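Local coordinates for sugar ABC transporter substrate-binding protein (Treponema pallidum subsp. pallidum, PDB 5U2P) that probably acts as the periplasmic ligand-binding component of an ABC transporter, perhaps for sugars, though its natural ligand remains unidentified, at residues 117-122 and 370-375; 218-223 and 393-398; 287-290 and 296-299; 380-383 and 389-392. All blocks are in the same frame, centred on the assembly; numbering follows the deposited sequence.

Contact 1 of 4, residues 117-122 and 370-375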
loop_
_atom_site.group_PDB
_atom_site.type_symbol
_atom_site.label_atom_id
_atom_site.label_comp_id
_atom_site.label_asym_id
_atom_site.label_seq_id
_atom_site.Cartn_x
_atom_site.Cartn_y
_atom_site.Cartn_z
ATOM N N LEU A 117 15.113 -5.736 5.304
ATOM C CA LEU A 117 13.801 -5.169 5.001
ATOM C C LEU A 117 13.043 -5.993 3.967
ATOM O O LEU A 117 13.628 -6.464 2.992
ATOM C CB LEU A 117 13.946 -3.745 4.479
ATOM C CG LEU A 117 14.490 -2.717 5.470
ATOM C CD1 LEU A 117 14.801 -1.436 4.730
ATOM C CD2 LEU A 117 13.499 -2.482 6.585
ATOM N N LEU A 118 11.729 -6.117 4.149
ATOM C CA LEU A 118 10.910 -6.832 3.187
ATOM C C LEU A 118 10.712 -6.004 1.921
ATOM O O LEU A 118 10.884 -6.508 0.807
ATOM C CB LEU A 118 9.563 -7.197 3.809
ATOM C CG LEU A 118 9.661 -8.171 4.992
ATOM C CD1 LEU A 118 8.331 -8.347 5.708
ATOM C CD2 LEU A 118 10.200 -9.521 4.558
ATOM N N ILE A 119 10.317 -4.747 2.104
ATOM C CA ILE A 119 10.047 -3.824 0.999
ATOM C C ILE A 119 10.748 -2.496 1.306
ATOM O O ILE A 119 10.142 -1.595 1.902
ATOM C CB ILE A 119 8.532 -3.566 0.795
ATOM C CG1 ILE A 119 7.722 -4.862 0.835
ATOM C CG2 ILE A 119 8.315 -2.813 -0.522
ATOM C CD1 ILE A 119 6.214 -4.632 0.924
ATOM N N PRO A 120 12.040 -2.390 0.968
ATOM C CA PRO A 120 12.751 -1.176 1.387
ATOM C C PRO A 120 12.071 0.087 0.854
ATOM O O PRO A 120 11.767 0.160 -0.339
ATOM C CB PRO A 120 14.153 -1.354 0.786
ATOM C CG PRO A 120 14.294 -2.802 0.523
ATOM C CD PRO A 120 12.917 -3.340 0.262
ATOM N N PRO A 121 11.791 1.056 1.734
ATOM C CA PRO A 121 11.311 2.353 1.258
ATOM C C PRO A 121 12.328 3.015 0.356
ATOM O O PRO A 121 13.534 2.931 0.625
ATOM C CB PRO A 121 11.132 3.166 2.538
ATOM C CG PRO A 121 11.165 2.164 3.645
ATOM C CD PRO A 121 11.992 1.054 3.188
ATOM N N THR A 122 11.861 3.686 -0.696
ATOM C CA THR A 122 12.770 4.384 -1.589
ATOM C C THR A 122 12.239 5.748 -2.009
ATOM O O THR A 122 11.023 5.935 -2.174
ATOM C CB THR A 122 13.042 3.573 -2.864
ATOM O OG1 THR A 122 11.799 3.282 -3.514
ATOM C CG2 THR A 122 13.764 2.264 -2.531
ATOM N N GLY A 370 10.160 -8.548 -1.679
ATOM C CA GLY A 370 10.093 -7.135 -1.999
ATOM C C GLY A 370 9.414 -6.800 -3.315
ATOM O O GLY A 370 9.543 -5.668 -3.805
ATOM N N LYS A 371 8.655 -7.763 -3.848
ATOM C CA LYS A 371 7.954 -7.605 -5.117
ATOM C C LYS A 371 6.623 -6.891 -4.908
ATOM O O LYS A 371 5.562 -7.458 -5.165
ATOM C CB LYS A 371 7.728 -8.970 -5.776
ATOM C CG LYS A 371 9.002 -9.652 -6.284
ATOM C CD LYS A 371 8.689 -11.081 -6.739
ATOM C CE LYS A 371 9.840 -11.710 -7.497
ATOM N NZ LYS A 371 11.063 -11.756 -6.674
ATOM N N VAL A 372 6.699 -5.644 -4.457
ATOM C CA VAL A 372 5.516 -4.816 -4.187
ATOM C C VAL A 372 5.850 -3.365 -4.529
ATOM O O VAL A 372 6.909 -2.875 -4.133
ATOM C CB VAL A 372 5.070 -4.880 -2.693
ATOM C CG1 VAL A 372 3.755 -4.127 -2.491
ATOM C CG2 VAL A 372 4.988 -6.325 -2.183
ATOM N N ILE A 373 4.960 -2.684 -5.245
ATOM C CA ILE A 373 5.093 -1.270 -5.538
ATOM C C ILE A 373 3.826 -0.546 -5.171
ATOM O O ILE A 373 2.769 -1.162 -5.039
ATOM C CB ILE A 373 5.442 -1.023 -7.017
ATOM C CG1 ILE A 373 4.368 -1.604 -7.953
ATOM C CG2 ILE A 373 6.784 -1.641 -7.288
ATOM C CD1 ILE A 373 4.636 -1.272 -9.461
ATOM N N GLN A 374 3.931 0.755 -4.946
ATOM C CA GLN A 374 2.768 1.515 -4.511
ATOM C C GLN A 374 1.790 1.815 -5.651
ATOM O O GLN A 374 2.148 2.438 -6.675
ATOM C CB GLN A 374 3.191 2.822 -3.847
ATOM C CG GLN A 374 1.980 3.628 -3.378
ATOM C CD GLN A 374 2.249 4.510 -2.192
ATOM O OE1 GLN A 374 2.635 4.034 -1.118
ATOM N NE2 GLN A 374 2.027 5.810 -2.369
ATOM N N ALA A 375 0.545 1.386 -5.455
ATOM C CA ALA A 375 -0.536 1.683 -6.377
ATOM C C ALA A 375 -0.814 3.175 -6.449
ATOM O O ALA A 375 -0.769 3.878 -5.441
ATOM C CB ALA A 375 -1.819 0.936 -5.970
#

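Contact 2 of 4, residues 218-223 and 393-398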
loop_
_atom_site.group_PDB
_atom_site.type_symbol
_atom_site.label_atom_id
_atom_site.label_comp_id
_atom_site.label_asym_id
_atom_site.label_seq_id
_atom_site.Cartn_x
_atom_site.Cartn_y
_atom_site.Cartn_z
ATOM N N ILE A 218 0.038 16.363 -17.768
ATOM C CA ILE A 218 -0.369 15.131 -18.437
ATOM C C ILE A 218 -1.285 15.417 -19.624
ATOM O O ILE A 218 -2.102 16.334 -19.577
ATOM C CB ILE A 218 -1.082 14.173 -17.464
ATOM C CG1 ILE A 218 -1.321 12.809 -18.119
ATOM C CG2 ILE A 218 -2.393 14.762 -16.953
ATOM C CD1 ILE A 218 -1.639 11.729 -17.104
ATOM N N ASP A 219 -1.110 14.642 -20.691
ATOM C CA ASP A 219 -2.087 14.575 -21.777
ATOM C C ASP A 219 -2.547 13.125 -21.938
ATOM O O ASP A 219 -1.792 12.279 -22.438
ATOM C CB ASP A 219 -1.494 15.108 -23.087
ATOM C CG ASP A 219 -2.534 15.233 -24.191
ATOM O OD1 ASP A 219 -3.490 14.425 -24.209
ATOM O OD2 ASP A 219 -2.399 16.139 -25.041
ATOM N N TRP A 220 -3.765 12.840 -21.485
ATOM C CA TRP A 220 -4.255 11.468 -21.420
ATOM C C TRP A 220 -4.274 10.772 -22.780
ATOM O O TRP A 220 -4.164 9.548 -22.836
ATOM C CB TRP A 220 -5.653 11.429 -20.770
ATOM C CG TRP A 220 -5.568 11.673 -19.270
ATOM C CD1 TRP A 220 -5.824 12.842 -18.612
ATOM C CD2 TRP A 220 -5.156 10.736 -18.265
ATOM N NE1 TRP A 220 -5.598 12.692 -17.266
ATOM C CE2 TRP A 220 -5.193 11.408 -17.024
ATOM C CE3 TRP A 220 -4.766 9.394 -18.292
ATOM C CZ2 TRP A 220 -4.859 10.782 -15.826
ATOM C CZ3 TRP A 220 -4.430 8.776 -17.101
ATOM C CH2 TRP A 220 -4.474 9.471 -15.888
ATOM N N THR A 221 -4.383 11.527 -23.873
ATOM C CA THR A 221 -4.454 10.901 -25.192
ATOM C C THR A 221 -3.097 10.377 -25.629
ATOM O O THR A 221 -2.975 9.686 -26.641
ATOM C CB THR A 221 -4.999 11.875 -26.255
ATOM O OG1 THR A 221 -4.171 13.040 -26.316
ATOM C CG2 THR A 221 -6.424 12.280 -25.906
ATOM N N HIS A 222 -2.066 10.715 -24.871
ATOM C CA HIS A 222 -0.750 10.169 -25.121
ATOM C C HIS A 222 -0.524 8.884 -24.287
ATOM O O HIS A 222 0.467 8.173 -24.491
ATOM C CB HIS A 222 0.302 11.246 -24.820
ATOM C CG HIS A 222 0.154 12.481 -25.666
ATOM N ND1 HIS A 222 -1.066 13.065 -25.921
ATOM C CD2 HIS A 222 1.073 13.247 -26.312
ATOM C CE1 HIS A 222 -0.900 14.129 -26.689
ATOM N NE2 HIS A 222 0.390 14.259 -26.938
ATOM N N GLU A 223 -1.437 8.571 -23.369
ATOM C CA GLU A 223 -1.208 7.451 -22.444
ATOM C C GLU A 223 -1.624 6.113 -23.046
ATOM O O GLU A 223 -2.447 5.399 -22.471
ATOM C CB GLU A 223 -1.958 7.683 -21.121
ATOM C CG GLU A 223 -1.579 8.987 -20.417
ATOM C CD GLU A 223 -0.148 8.994 -19.894
ATOM O OE1 GLU A 223 0.414 10.095 -19.732
ATOM O OE2 GLU A 223 0.414 7.907 -19.644
ATOM N N PRO A 393 -8.657 10.686 -13.121
ATOM C CA PRO A 393 -10.058 10.642 -13.543
ATOM C C PRO A 393 -10.835 9.518 -12.901
ATOM O O PRO A 393 -10.269 8.478 -12.594
ATOM C CB PRO A 393 -9.963 10.408 -15.059
ATOM C CG PRO A 393 -8.549 10.666 -15.419
ATOM C CD PRO A 393 -7.759 10.288 -14.216
ATOM N N ASP A 394 -12.132 9.726 -12.718
ATOM C CA ASP A 394 -13.044 8.651 -12.369
ATOM C C ASP A 394 -13.420 7.923 -13.659
ATOM O O ASP A 394 -14.482 8.165 -14.234
ATOM C CB ASP A 394 -14.272 9.220 -11.665
ATOM C CG ASP A 394 -15.224 8.153 -11.181
ATOM O OD1 ASP A 394 -14.855 6.955 -11.185
ATOM O OD2 ASP A 394 -16.341 8.526 -10.770
ATOM N N PHE A 395 -12.510 7.085 -14.148
ATOM C CA PHE A 395 -12.717 6.363 -15.398
ATOM C C PHE A 395 -14.015 5.556 -15.432
ATOM O O PHE A 395 -14.665 5.461 -16.477
ATOM C CB PHE A 395 -11.537 5.429 -15.663
ATOM C CG PHE A 395 -10.324 6.122 -16.177
ATOM C CD1 PHE A 395 -10.339 6.719 -17.415
ATOM C CD2 PHE A 395 -9.154 6.149 -15.436
ATOM C CE1 PHE A 395 -9.216 7.359 -17.902
ATOM C CE2 PHE A 395 -8.035 6.782 -15.915
ATOM C CZ PHE A 395 -8.061 7.387 -17.146
ATOM N N ALA A 396 -14.398 4.964 -14.303
ATOM C CA ALA A 396 -15.590 4.113 -14.284
ATOM C C ALA A 396 -16.846 4.914 -14.610
ATOM O O ALA A 396 -17.822 4.370 -15.134
ATOM C CB ALA A 396 -15.743 3.414 -12.922
ATOM N N ALA A 397 -16.821 6.209 -14.317
ATOM C CA ALA A 397 -17.957 7.068 -14.612
ATOM C C ALA A 397 -18.176 7.210 -16.113
ATOM O O ALA A 397 -19.279 7.531 -16.551
ATOM C CB ALA A 397 -17.763 8.423 -13.982
ATOM N N TYR A 398 -17.126 6.977 -16.893
ATOM C CA TYR A 398 -17.211 7.073 -18.356
ATOM C C TYR A 398 -17.871 5.844 -18.983
ATOM O O TYR A 398 -18.217 5.855 -20.169
ATOM C CB TYR A 398 -15.821 7.239 -18.981
ATOM C CG TYR A 398 -15.010 8.416 -18.485
ATOM C CD1 TYR A 398 -15.611 9.494 -17.845
ATOM C CD2 TYR A 398 -13.634 8.443 -18.661
ATOM C CE1 TYR A 398 -14.854 10.569 -17.389
ATOM C CE2 TYR A 398 -12.873 9.510 -18.217
ATOM C CZ TYR A 398 -13.484 10.571 -17.579
ATOM O OH TYR A 398 -12.709 11.627 -17.139
#

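Contact 3 of 4, residues 287-290 and 296-299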
loop_
_atom_site.group_PDB
_atom_site.type_symbol
_atom_site.label_atom_id
_atom_site.label_comp_id
_atom_site.label_asym_id
_atom_site.label_seq_id
_atom_site.Cartn_x
_atom_site.Cartn_y
_atom_site.Cartn_z
ATOM N N ALA A 287 -6.025 -16.244 -1.652
ATOM C CA ALA A 287 -5.568 -14.958 -2.190
ATOM C C ALA A 287 -4.513 -15.153 -3.268
ATOM O O ALA A 287 -3.490 -15.807 -3.046
ATOM C CB ALA A 287 -5.009 -14.086 -1.088
ATOM N N CYS A 288 -4.727 -14.534 -4.418
ATOM C CA CYS A 288 -3.796 -14.655 -5.529
ATOM C C CYS A 288 -3.677 -13.343 -6.278
ATOM O O CYS A 288 -4.414 -12.387 -6.020
ATOM C CB CYS A 288 -4.252 -15.758 -6.482
ATOM S SG CYS A 288 -5.856 -15.427 -7.243
ATOM N N VAL A 289 -2.726 -13.302 -7.200
ATOM C CA VAL A 289 -2.546 -12.157 -8.074
ATOM C C VAL A 289 -3.772 -11.954 -8.937
ATOM O O VAL A 289 -4.365 -12.923 -9.411
ATOM C CB VAL A 289 -1.308 -12.343 -8.960
ATOM C CG1 VAL A 289 -1.322 -11.396 -10.157
ATOM C CG2 VAL A 289 -0.066 -12.141 -8.118
ATOM N N LEU A 290 -4.162 -10.701 -9.148
ATOM C CA LEU A 290 -5.241 -10.422 -10.096
ATOM C C LEU A 290 -4.674 -10.382 -11.509
ATOM O O LEU A 290 -3.946 -9.444 -11.854
ATOM C CB LEU A 290 -5.936 -9.102 -9.774
ATOM C CG LEU A 290 -7.085 -8.717 -10.719
ATOM C CD1 LEU A 290 -8.380 -9.468 -10.403
ATOM C CD2 LEU A 290 -7.292 -7.240 -10.644
ATOM N N ALA A 296 1.115 -9.323 -14.687
ATOM C CA ALA A 296 0.528 -9.266 -13.341
ATOM C C ALA A 296 1.271 -10.089 -12.280
ATOM O O ALA A 296 1.295 -9.712 -11.108
ATOM C CB ALA A 296 -0.935 -9.715 -13.401
ATOM N N GLN A 297 1.884 -11.200 -12.687
ATOM C CA GLN A 297 2.539 -12.107 -11.739
ATOM C C GLN A 297 3.877 -11.552 -11.232
ATOM O O GLN A 297 4.476 -12.104 -10.304
ATOM C CB GLN A 297 2.765 -13.480 -12.386
ATOM C CG GLN A 297 1.498 -14.168 -12.891
ATOM C CD GLN A 297 0.578 -14.645 -11.770
ATOM O OE1 GLN A 297 0.987 -14.753 -10.610
ATOM N NE2 GLN A 297 -0.674 -14.938 -12.119
ATOM N N ASP A 298 4.339 -10.458 -11.836
ATOM C CA ASP A 298 5.658 -9.919 -11.532
ATOM C C ASP A 298 5.701 -9.222 -10.172
ATOM O O ASP A 298 6.650 -9.399 -9.420
ATOM C CB ASP A 298 6.113 -8.954 -12.639
ATOM C CG ASP A 298 5.274 -7.676 -12.715
ATOM O OD1 ASP A 298 4.191 -7.612 -12.094
ATOM O OD2 ASP A 298 5.696 -6.733 -13.425
ATOM N N VAL A 299 4.671 -8.443 -9.856
ATOM C CA VAL A 299 4.691 -7.601 -8.661
ATOM C C VAL A 299 3.280 -7.421 -8.108
ATOM O O VAL A 299 2.310 -7.479 -8.851
ATOM C CB VAL A 299 5.324 -6.221 -8.964
ATOM C CG1 VAL A 299 4.325 -5.285 -9.668
ATOM C CG2 VAL A 299 5.863 -5.595 -7.722
HETATM O O HOH W 1 -3.438 -15.353 -10.374
#

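Contact 4 of 4, residues 380-383 and 389-392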
loop_
_atom_site.group_PDB
_atom_site.type_symbol
_atom_site.label_atom_id
_atom_site.label_comp_id
_atom_site.label_asym_id
_atom_site.label_seq_id
_atom_site.Cartn_x
_atom_site.Cartn_y
_atom_site.Cartn_z
ATOM N N ALA A 380 -1.481 10.591 -1.641
ATOM C CA ALA A 380 -2.370 11.638 -1.135
ATOM C C ALA A 380 -3.081 12.391 -2.273
ATOM O O ALA A 380 -4.263 12.716 -2.168
ATOM C CB ALA A 380 -1.581 12.616 -0.283
ATOM N N GLN A 381 -2.353 12.617 -3.362
ATOM C CA GLN A 381 -2.858 13.392 -4.498
ATOM C C GLN A 381 -4.054 12.721 -5.147
ATOM O O GLN A 381 -4.872 13.379 -5.797
ATOM C CB GLN A 381 -1.771 13.586 -5.556
ATOM C CG GLN A 381 -0.532 14.264 -5.078
ATOM C CD GLN A 381 0.580 13.291 -4.848
ATOM O OE1 GLN A 381 0.498 12.424 -3.968
ATOM N NE2 GLN A 381 1.644 13.427 -5.629
ATOM N N ALA A 382 -4.146 11.406 -4.968
ATOM C CA ALA A 382 -5.179 10.612 -5.621
ATOM C C ALA A 382 -6.510 10.689 -4.878
ATOM O O ALA A 382 -7.560 10.348 -5.424
ATOM C CB ALA A 382 -4.720 9.143 -5.752
ATOM N N GLN A 383 -6.464 11.129 -3.626
ATOM C CA GLN A 383 -7.656 11.157 -2.790
ATOM C C GLN A 383 -8.562 12.318 -3.165
ATOM O O GLN A 383 -8.085 13.387 -3.541
ATOM C CB GLN A 383 -7.276 11.263 -1.305
ATOM C CG GLN A 383 -6.068 10.415 -0.869
ATOM C CD GLN A 383 -6.264 8.928 -1.091
ATOM O OE1 GLN A 383 -7.267 8.356 -0.669
ATOM N NE2 GLN A 383 -5.305 8.294 -1.759
ATOM N N ALA A 389 -10.044 16.775 -4.213
ATOM C CA ALA A 389 -10.254 16.594 -5.646
ATOM C C ALA A 389 -9.084 15.852 -6.283
ATOM O O ALA A 389 -8.017 16.424 -6.467
ATOM C CB ALA A 389 -10.449 17.929 -6.319
ATOM N N SER A 390 -9.301 14.587 -6.633
ATOM C CA SER A 390 -8.236 13.716 -7.130
ATOM C C SER A 390 -7.573 14.224 -8.409
ATOM O O SER A 390 -8.215 14.874 -9.235
ATOM C CB SER A 390 -8.787 12.318 -7.393
ATOM O OG SER A 390 -7.761 11.470 -7.885
ATOM N N VAL A 391 -6.294 13.916 -8.577
ATOM C CA VAL A 391 -5.582 14.267 -9.810
ATOM C C VAL A 391 -5.870 13.268 -10.921
ATOM O O VAL A 391 -5.464 13.474 -12.066
ATOM C CB VAL A 391 -4.045 14.339 -9.606
ATOM C CG1 VAL A 391 -3.683 15.385 -8.564
ATOM C CG2 VAL A 391 -3.470 12.970 -9.201
ATOM N N PHE A 392 -6.574 12.190 -10.578
ATOM C CA PHE A 392 -6.892 11.142 -11.535
ATOM C C PHE A 392 -8.355 11.146 -11.903
ATOM O O PHE A 392 -9.218 11.528 -11.091
ATOM C CB PHE A 392 -6.517 9.763 -10.974
ATOM C CG PHE A 392 -5.030 9.531 -10.887
ATOM C CD1 PHE A 392 -4.227 9.637 -12.019
ATOM C CD2 PHE A 392 -4.438 9.195 -9.684
ATOM C CE1 PHE A 392 -2.872 9.431 -11.953
ATOM C CE2 PHE A 392 -3.068 8.990 -9.611
ATOM C CZ PHE A 392 -2.286 9.103 -10.748
#

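Contact 1 of 4, residues 117-122 and 370-375
I119 and V372 meet side chain to side chain, crossing at about a right angle: I119 CD1 comes up against V372 CG2 at 3.7 Å and lies nearly as close to V372 CB. The delta methyl gets there because CG1 of I119 is anti to the carbonyl carbon and beside the backbone nitrogen (chi1 -46°), which leads the longer branch toward the strand. The tightest spot is made by backbone: L118 O stands 3.0 Å from G370 CA. The same oxygen is 3.3 Å from G370 N, but the angle is too poor for a hydrogen bond, so the backbones merely pack closely. The side of L118, I119 and V372 is buried, and L118 reaches F363 of helix 360-367. The other side is looser and partly exposed: P120 CD comes no nearer than 5.2 Å, to G370 CA, and the CB of K371 is directed away from the loop. G370, with positive phi (74°), ends helix 360-367 in a Schellman motif, and the chain turns into strand 372-374. Since that strand belongs to one sheet and the 117-122 loop leads into strand 131-132 of the other, the contact is consistent with an inter-lobe junction of a two-lobed periplasmic binding protein.

Contact 2 of 4, residues 218-223 and 393-398
W220, P393 and F395 form a small aromatic-proline cluster, built round a T-shaped stack, in which the turn at 218-223 meets the loop leading to helix 406-417. The edge of F395 is directed at the face of W220: the centroids of F395 and the six-membered ring of W220 are 5.5 Å apart and the planes stand at 84°. The leading atom is F395 CZ, 3.9 Å from W220 CZ3 and displaced toward the rim of the indole. P393 arrives over the same face, its CG making an off-centre CH-pi contact 4.1 Å from the centroid of the W220 six-membered ring. Its CD packs tightly as well, 3.4 Å from W220 CZ2. P393 also places its CB over the centre of the F395 ring, so the proline fits into the corner of the T. Against the opposite face of the indole, I218 CD1 sits 3.5 Å above the plane of W220, so I218 on one face and P393 with F395 on the other sandwich the ring. The backbone that presents W220 is shaped by an Asx turn: D219 OD1 accepts from T221 N and from T221 OG1, the latter at 2.6 Å, both from one face of the carboxylate. W220 N bonds to Q414 OE1 of helix 406-417, while F395 reaches L193 and L230 of two further helices. Across the two segments the attraction is therefore dispersion and weak ring electrostatics, whose direction depends on the near-perpendicular rings, with the nearby hydrogen bonds lying within each segment or running to neighbouring helices.

Contact 3 of 4, residues 287-290 and 296-299
The carbonyl oxygen of V289 accepts a hydrogen bond from a water at 2.8 Å, and this water in turn accepts from Q297 NE2 at a longer 3.3 Å. The single water thus joins the V289 carbonyl to the Q297 side chain. Q297 turns back toward V289 because its chain bends at chi2 (-70°); its amide then crosses the isopropyl group at a slant, with OE1 3.7 Å from V289 CB. Hydrophobic contact completes the join. V289 CG1, placed opposite the backbone nitrogen by chi1 of 163°, packs 3.7 Å from A296 CB and only 3.3 Å from A296 O. The same A296 CB also comes 3.4 Å from L290 O, on much the same side as the valine branch, so the small methyl faces both V289 CG1 and the next carbonyl. A296 O, besides touching the valine, accepts a hydrogen bond from K199 NZ, and Q297 O accepts one from H366 NE2. V289, A296 and L290 are buried, whereas Q297 lies at the exposed margin, where the water sits. The contact closes the short connection between strands 285-288 and 300-303, both antiparallel partners of strand 138-145, and it packs against both helix 191-214, which supplies K199 and touches L290 through L192, and helix 360-367, which brings H366 against V289.

Contact 4 of 4, residues 380-383 and 389-392
In S390 the hydroxyl lies trans to the backbone nitrogen (chi1 180°), which turns OG to A382 O, while chi1 of F392 sets its CG beside its own nitrogen and carries the ring toward A382. S390 OG donates to A382 O at 2.7 Å, approaching from above the carbonyl plane with a C=O...OG angle of 111°, well bent from the direction of the C=O bond. The same OG accepts from F392 N at 3.0 Å with a nearly straight N-H...O angle of 165°. With one bond given and one received, the hydroxyl is fixed in rotation. One residue away on each segment, V391 N donates to Q381 O at 3.2 Å. Both methyls of V391 also border that oxygen, CG1 at 3.6 Å and CG2 at 3.7 Å from Q381 O, and they pack against Q381 CB. The apolar end of the contact is A382 CB, which meets the edge of the F392 ring in its plane, 3.9 Å from CD2; V391 CG2 lies over one face of that ring. F392 goes on to V210 and A213 of helix 191-214, and A382 shares a backbone hydrogen bond with F188. At the exposed end order fades: A389 is poorly ordered and residues 386-388 are not modelled, although N384 OD1 accepts from S390 N. The arrangement is an ST turn headed by S390, its hydroxyl tying the turn to the 3-10 segment 380-382 and closing the base of a loop that is probably flexible.

Along the chain the first segments of contacts 1 and 2 come in turn, followed by all of contact 3, the second segment of contact 1, all of contact 4 and, directly after F392, the second segment of contact 2. Contacts 2 and 4 have centres 13 Å apart and touch where W220 CH2 meets F392 CD1 at 3.9 Å. Contacts 1 and 3, with centres 15 Å apart, meet through V299 and K371, where strand 300-303 runs parallel to 372-374 in one sheet. Helix 191-214 borders all four. Contacts 2, 3 and 4 thus appear to lie in one lobe, while contact 1 probably connects it to the other.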